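Local coordinates for DUF3256 domain-containing protein (PDB 2P3P), which is of unknown function but can bind a magnesium ion, at residues F122-T136 / A185-W197. Numbering follows the deposited sequence.
Sequences FWQQPRIEDFFLPHT and AIFLSPEPLVYRW
Trp123 turns its CG anti to the backbone N (chi1 164°), while Tyr195 keeps its CG anti to the carbonyl carbon; these torsions bring the two rings into a T-shaped stack. The benzo edge of Trp123 points at the tyrosine face, with CZ3 over the ring centre and 3.8 Å from Tyr195 CG; the planes stand at 62°. A water links the phenol to the loop, 2.6 Å from Tyr195 OH and donating to Gln124 O. Leu193, two residues earlier on the same side of the strand, sets CD1 over the Phe131 ring, a CH-pi contact 3.6 Å from the centroid.

In the fold, the long loop after strand 116-117 lies along strand 193-197 of the four-stranded antiparallel sheet and its preceding segment. The two backbones join through a single beta bridge, Phe132 with Leu188, just after the 3-10 turn 128-131. Its evidence is two hydrogen bonds: Ser189 N to Phe131 O at 2.8 Å, and Leu133 N to Phe187 O at 2.6 Å.

At the bridge, the Phe187 edge meets the Phe132 face at 88°, with CE1 atoms of Phe132 and Phe187 3.7 Å apart; Glu129 CA covers the opposite face of Phe132. Thr136 OG1 donates to Leu133 O at 2.8 Å, and a second water lies within hydrogen-bonding distance of Pro134 O, Thr136 OG1 and Ile186 O.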
loop_
_atom_site.group_PDB
_atom_site.type_symbol
_atom_site.label_atom_id
_atom_site.label_comp_id
_atom_site.label_asym_id
_atom_site.label_seq_id
_atom_site.Cartn_x
_atom_site.Cartn_y
_atom_site.Cartn_z
ATOM N N PHE A 122 -7.214 -8.220 -9.547
ATOM C CA PHE A 122 -7.781 -7.754 -8.297
ATOM C C PHE A 122 -7.868 -6.245 -8.154
ATOM O O PHE A 122 -8.588 -5.718 -7.286
ATOM C CB PHE A 122 -6.884 -8.271 -7.157
ATOM C CG PHE A 122 -6.638 -9.727 -7.213
ATOM C CD1 PHE A 122 -7.630 -10.602 -6.884
ATOM C CD2 PHE A 122 -5.414 -10.227 -7.617
ATOM C CE1 PHE A 122 -7.411 -11.993 -6.906
ATOM C CE2 PHE A 122 -5.188 -11.588 -7.641
ATOM C CZ PHE A 122 -6.190 -12.467 -7.288
ATOM N N TRP A 123 -7.088 -5.537 -8.942
ATOM C CA TRP A 123 -6.941 -4.108 -8.766
ATOM C C TRP A 123 -6.602 -3.427 -10.090
ATOM O O TRP A 123 -5.700 -3.863 -10.812
ATOM C CB TRP A 123 -5.825 -3.837 -7.757
ATOM C CG TRP A 123 -5.313 -2.414 -7.758
ATOM C CD1 TRP A 123 -4.147 -1.963 -8.290
ATOM C CD2 TRP A 123 -5.968 -1.285 -7.197
ATOM N NE1 TRP A 123 -4.040 -0.585 -8.115
ATOM C CE2 TRP A 123 -5.145 -0.148 -7.446
ATOM C CE3 TRP A 123 -7.183 -1.107 -6.526
ATOM C CZ2 TRP A 123 -5.488 1.131 -7.019
ATOM C CZ3 TRP A 123 -7.503 0.148 -6.077
ATOM C CH2 TRP A 123 -6.664 1.256 -6.336
ATOM N N GLN A 124 -7.348 -2.381 -10.420
ATOM C CA GLN A 124 -7.048 -1.540 -11.571
ATOM C C GLN A 124 -6.643 -0.153 -11.070
ATOM O O GLN A 124 -7.463 0.563 -10.510
ATOM C CB GLN A 124 -8.267 -1.397 -12.509
ATOM C CG GLN A 124 -8.062 -0.507 -13.694
ATOM C CD GLN A 124 -9.283 -0.457 -14.659
ATOM O OE1 GLN A 124 -10.178 -1.340 -14.633
ATOM N NE2 GLN A 124 -9.290 0.541 -15.541
ATOM N N GLN A 125 -5.420 0.264 -11.348
ATOM C CA GLN A 125 -4.950 1.579 -10.886
ATOM C C GLN A 125 -5.821 2.688 -11.520
ATOM O O GLN A 125 -6.034 2.691 -12.721
ATOM C CB GLN A 125 -3.483 1.799 -11.296
ATOM C CG GLN A 125 -2.813 3.043 -10.750
ATOM C CD GLN A 125 -2.350 2.908 -9.299
ATOM O OE1 GLN A 125 -2.868 2.099 -8.569
ATOM N NE2 GLN A 125 -1.406 3.737 -8.882
ATOM N N PRO A 126 -6.363 3.597 -10.705
ATOM C CA PRO A 126 -7.113 4.692 -11.326
ATOM C C PRO A 126 -6.230 5.597 -12.175
ATOM O O PRO A 126 -5.010 5.589 -11.987
ATOM C CB PRO A 126 -7.685 5.466 -10.139
ATOM C CG PRO A 126 -6.916 5.073 -8.955
ATOM C CD PRO A 126 -6.317 3.697 -9.231
ATOM N N ARG A 127 -6.852 6.257 -13.158
ATOM C CA ARG A 127 -6.218 7.299 -13.969
ATOM C C ARG A 127 -6.215 8.583 -13.173
ATOM O O ARG A 127 -7.049 8.764 -12.270
ATOM C CB ARG A 127 -6.975 7.538 -15.285
ATOM C CG ARG A 127 -7.008 6.336 -16.224
ATOM C CD ARG A 127 -7.913 6.545 -17.443
ATOM N NE ARG A 127 -7.658 7.817 -18.124
ATOM C CZ ARG A 127 -8.000 8.101 -19.378
ATOM N NH1 ARG A 127 -7.717 9.293 -19.868
ATOM N NH2 ARG A 127 -8.597 7.198 -20.148
ATOM N N ILE A 128 -5.325 9.501 -13.534
ATOM C CA ILE A 128 -5.280 10.754 -12.794
ATOM C C ILE A 128 -6.620 11.500 -12.948
ATOM O O ILE A 128 -7.000 12.285 -12.072
ATOM C CB ILE A 128 -4.074 11.639 -13.196
ATOM C CG1 ILE A 128 -3.864 12.774 -12.193
ATOM C CG2 ILE A 128 -4.258 12.230 -14.631
ATOM C CD1 ILE A 128 -3.620 12.347 -10.747
ATOM N N GLU A 129 -7.358 11.273 -14.047
ATOM C CA GLU A 129 -8.598 12.013 -14.263
ATOM C C GLU A 129 -9.673 11.662 -13.254
ATOM O O GLU A 129 -10.617 12.449 -13.049
ATOM C CB GLU A 129 -9.153 11.863 -15.708
ATOM C CG GLU A 129 -9.682 10.454 -16.074
ATOM C CD GLU A 129 -10.419 10.404 -17.409
ATOM O OE1 GLU A 129 -10.608 11.465 -18.091
ATOM O OE2 GLU A 129 -10.838 9.283 -17.770
ATOM N N ASP A 130 -9.545 10.474 -12.662
ATOM C CA ASP A 130 -10.423 10.062 -11.558
ATOM C C ASP A 130 -10.368 10.985 -10.343
ATOM O O ASP A 130 -11.260 10.917 -9.488
ATOM C CB ASP A 130 -10.139 8.624 -11.166
ATOM C CG ASP A 130 -10.408 7.663 -12.314
ATOM O OD1 ASP A 130 -11.307 7.935 -13.136
ATOM O OD2 ASP A 130 -9.714 6.646 -12.382
ATOM N N PHE A 131 -9.348 11.836 -10.280
ATOM C CA PHE A 131 -9.125 12.719 -9.137
ATOM C C PHE A 131 -9.506 14.154 -9.524
ATOM O O PHE A 131 -9.254 15.119 -8.766
ATOM C CB PHE A 131 -7.651 12.668 -8.702
ATOM C CG PHE A 131 -7.225 11.355 -8.143
ATOM C CD1 PHE A 131 -7.347 11.091 -6.773
ATOM C CD2 PHE A 131 -6.742 10.353 -8.965
ATOM C CE1 PHE A 131 -6.977 9.874 -6.241
ATOM C CE2 PHE A 131 -6.387 9.116 -8.429
ATOM C CZ PHE A 131 -6.507 8.893 -7.055
ATOM N N PHE A 132 -10.148 14.301 -10.690
ATOM C CA PHE A 132 -10.538 15.635 -11.120
ATOM C C PHE A 132 -11.828 16.089 -10.437
ATOM O O PHE A 132 -12.743 15.286 -10.182
ATOM C CB PHE A 132 -10.714 15.716 -12.647
ATOM C CG PHE A 132 -9.437 15.610 -13.451
ATOM C CD1 PHE A 132 -8.154 15.539 -12.855
ATOM C CD2 PHE A 132 -9.527 15.591 -14.825
ATOM C CE1 PHE A 132 -7.018 15.438 -13.641
ATOM C CE2 PHE A 132 -8.396 15.479 -15.624
ATOM C CZ PHE A 132 -7.144 15.407 -15.035
ATOM N N LEU A 133 -11.907 17.394 -10.160
ATOM C CA LEU A 133 -13.116 18.036 -9.645
ATOM C C LEU A 133 -14.196 18.067 -10.710
ATOM O O LEU A 133 -13.907 17.854 -11.907
ATOM C CB LEU A 133 -12.810 19.492 -9.243
ATOM C CG LEU A 133 -11.997 19.616 -7.977
ATOM C CD1 LEU A 133 -11.461 21.039 -7.826
ATOM C CD2 LEU A 133 -12.819 19.137 -6.774
ATOM N N PRO A 134 -15.452 18.290 -10.301
ATOM C CA PRO A 134 -16.518 18.432 -11.295
ATOM C C PRO A 134 -16.244 19.521 -12.324
ATOM O O PRO A 134 -15.551 20.515 -12.022
ATOM C CB PRO A 134 -17.763 18.746 -10.448
ATOM C CG PRO A 134 -17.455 18.194 -9.093
ATOM C CD PRO A 134 -15.972 18.333 -8.925
ATOM N N HIS A 135 -16.763 19.303 -13.538
ATOM C CA HIS A 135 -16.776 20.312 -14.620
ATOM C C HIS A 135 -15.416 20.604 -15.172
ATOM O O HIS A 135 -15.194 21.643 -15.795
ATOM C CB HIS A 135 -17.410 21.655 -14.153
ATOM C CG HIS A 135 -18.844 21.547 -13.772
ATOM N ND1 HIS A 135 -19.556 22.609 -13.238
ATOM C CD2 HIS A 135 -19.708 20.507 -13.836
ATOM C CE1 HIS A 135 -20.796 22.225 -13.005
ATOM N NE2 HIS A 135 -20.912 20.952 -13.341
ATOM N N THR A 136 -14.451 19.709 -14.957
ATOM C CA THR A 136 -13.111 19.984 -15.457
ATOM C C THR A 136 -13.084 20.181 -16.964
ATOM O O THR A 136 -13.600 19.340 -17.692
ATOM C CB THR A 136 -12.176 18.855 -15.066
ATOM O OG1 THR A 136 -11.988 18.960 -13.648
ATOM C CG2 THR A 136 -10.858 18.993 -15.831
ATOM N N ALA A 185 -5.629 23.739 -8.711
ATOM C CA ALA A 185 -6.693 23.663 -7.705
ATOM C C ALA A 185 -8.105 23.687 -8.312
ATOM O O ALA A 185 -9.068 23.242 -7.663
ATOM C CB ALA A 185 -6.545 24.817 -6.683
ATOM N N ILE A 186 -8.243 24.253 -9.514
ATOM C CA ILE A 186 -9.555 24.353 -10.158
ATOM C C ILE A 186 -10.051 23.025 -10.677
ATOM O O ILE A 186 -11.257 22.911 -10.974
ATOM C CB ILE A 186 -9.643 25.431 -11.298
ATOM C CG1 ILE A 186 -8.982 24.997 -12.598
ATOM C CG2 ILE A 186 -9.029 26.722 -10.842
ATOM C CD1 ILE A 186 -9.354 25.884 -13.818
ATOM N N PHE A 187 -9.145 22.047 -10.834
ATOM C CA PHE A 187 -9.528 20.766 -11.393
ATOM C C PHE A 187 -8.968 19.499 -10.699
ATOM O O PHE A 187 -9.580 18.459 -10.800
ATOM C CB PHE A 187 -9.249 20.750 -12.889
ATOM C CG PHE A 187 -7.809 20.532 -13.251
ATOM C CD1 PHE A 187 -7.307 19.236 -13.409
ATOM C CD2 PHE A 187 -6.955 21.617 -13.424
ATOM C CE1 PHE A 187 -6.002 19.045 -13.755
ATOM C CE2 PHE A 187 -5.640 21.425 -13.760
ATOM C CZ PHE A 187 -5.151 20.156 -13.897
ATOM N N LEU A 188 -7.846 19.597 -9.997
ATOM C CA LEU A 188 -7.221 18.442 -9.373
ATOM C C LEU A 188 -7.506 18.372 -7.872
ATOM O O LEU A 188 -7.054 19.252 -7.104
ATOM C CB LEU A 188 -5.727 18.529 -9.530
ATOM C CG LEU A 188 -4.992 17.285 -9.105
ATOM C CD1 LEU A 188 -5.636 15.978 -9.760
ATOM C CD2 LEU A 188 -3.486 17.447 -9.510
ATOM N N SER A 189 -8.237 17.351 -7.459
ATOM C CA SER A 189 -8.758 17.286 -6.102
ATOM C C SER A 189 -7.849 16.426 -5.253
ATOM O O SER A 189 -7.420 15.372 -5.678
ATOM C CB SER A 189 -10.168 16.659 -6.044
ATOM O OG SER A 189 -10.556 16.351 -4.703
ATOM N N PRO A 190 -7.635 16.829 -4.006
ATOM C CA PRO A 190 -6.855 16.047 -3.054
ATOM C C PRO A 190 -7.673 14.962 -2.378
ATOM O O PRO A 190 -7.109 14.163 -1.611
ATOM C CB PRO A 190 -6.419 17.096 -2.029
ATOM C CG PRO A 190 -7.536 18.083 -2.014
ATOM C CD PRO A 190 -8.225 18.015 -3.370
ATOM N N GLU A 191 -8.980 14.908 -2.620
ATOM C CA GLU A 191 -9.801 13.899 -1.943
ATOM C C GLU A 191 -9.428 12.454 -2.355
ATOM O O GLU A 191 -9.358 12.125 -3.533
ATOM C CB GLU A 191 -11.275 14.106 -2.243
ATOM C CG GLU A 191 -12.201 13.486 -1.230
ATOM C CD GLU A 191 -12.104 14.138 0.147
ATOM O OE1 GLU A 191 -11.699 15.331 0.222
ATOM O OE2 GLU A 191 -12.428 13.461 1.149
ATOM N N PRO A 192 -9.193 11.587 -1.380
ATOM C CA PRO A 192 -8.866 10.191 -1.746
ATOM C C PRO A 192 -10.030 9.456 -2.308
ATOM O O PRO A 192 -11.158 9.792 -1.952
ATOM C CB PRO A 192 -8.453 9.580 -0.397
ATOM C CG PRO A 192 -8.078 10.734 0.440
ATOM C CD PRO A 192 -9.038 11.798 0.075
ATOM N N LEU A 193 -9.764 8.460 -3.162
ATOM C CA LEU A 193 -10.811 7.566 -3.705
ATOM C C LEU A 193 -10.859 6.280 -2.895
ATOM O O LEU A 193 -9.828 5.715 -2.611
ATOM C CB LEU A 193 -10.520 7.191 -5.170
ATOM C CG LEU A 193 -10.202 8.387 -6.094
ATOM C CD1 LEU A 193 -9.717 7.909 -7.467
ATOM C CD2 LEU A 193 -11.367 9.338 -6.214
ATOM N N VAL A 194 -12.052 5.794 -2.592
ATOM C CA VAL A 194 -12.227 4.586 -1.801
ATOM C C VAL A 194 -12.730 3.400 -2.648
ATOM O O VAL A 194 -13.632 3.559 -3.481
ATOM C CB VAL A 194 -13.215 4.842 -0.639
ATOM C CG1 VAL A 194 -13.489 3.552 0.184
ATOM C CG2 VAL A 194 -12.687 5.956 0.267
ATOM N N TYR A 195 -12.165 2.224 -2.337
ATOM C CA TYR A 195 -12.452 0.941 -2.968
ATOM C C TYR A 195 -12.758 -0.095 -1.871
ATOM O O TYR A 195 -12.211 -0.071 -0.765
ATOM C CB TYR A 195 -11.219 0.504 -3.778
ATOM C CG TYR A 195 -10.942 1.273 -5.072
ATOM C CD1 TYR A 195 -11.214 0.687 -6.295
ATOM C CD2 TYR A 195 -10.326 2.547 -5.070
ATOM C CE1 TYR A 195 -10.993 1.359 -7.472
ATOM C CE2 TYR A 195 -10.078 3.233 -6.243
ATOM C CZ TYR A 195 -10.387 2.645 -7.456
ATOM O OH TYR A 195 -10.167 3.298 -8.657
ATOM N N ARG A 196 -13.621 -1.024 -2.214
ATOM C CA ARG A 196 -14.050 -2.060 -1.305
ATOM C C ARG A 196 -13.786 -3.398 -1.997
ATOM O O ARG A 196 -14.032 -3.572 -3.191
ATOM C CB ARG A 196 -15.543 -1.893 -0.981
ATOM C CG ARG A 196 -15.999 -2.773 0.143
ATOM C CD ARG A 196 -17.429 -2.433 0.595
ATOM N NE ARG A 196 -17.924 -3.550 1.379
ATOM C CZ ARG A 196 -19.204 -3.921 1.496
ATOM N NH1 ARG A 196 -20.184 -3.256 0.881
ATOM N NH2 ARG A 196 -19.515 -4.977 2.256
ATOM N N TRP A 197 -13.272 -4.340 -1.232
ATOM C CA TRP A 197 -13.049 -5.704 -1.702
ATOM C C TRP A 197 -14.382 -6.439 -1.745
ATOM O O TRP A 197 -15.067 -6.599 -0.721
ATOM C CB TRP A 197 -12.105 -6.393 -0.752
ATOM C CG TRP A 197 -11.661 -7.766 -1.134
ATOM C CD1 TRP A 197 -12.073 -8.922 -0.587
ATOM C CD2 TRP A 197 -10.651 -8.116 -2.098
ATOM N NE1 TRP A 197 -11.398 -9.966 -1.135
ATOM C CE2 TRP A 197 -10.505 -9.502 -2.051
ATOM C CE3 TRP A 197 -9.829 -7.383 -2.941
ATOM C CZ2 TRP A 197 -9.599 -10.196 -2.878
ATOM C CZ3 TRP A 197 -8.939 -8.071 -3.772
ATOM C CH2 TRP A 197 -8.840 -9.451 -3.728
HETATM O O HOH W 1 -9.881 1.847 -10.809
HETATM O O HOH W 2 -12.824 21.692 -12.577
#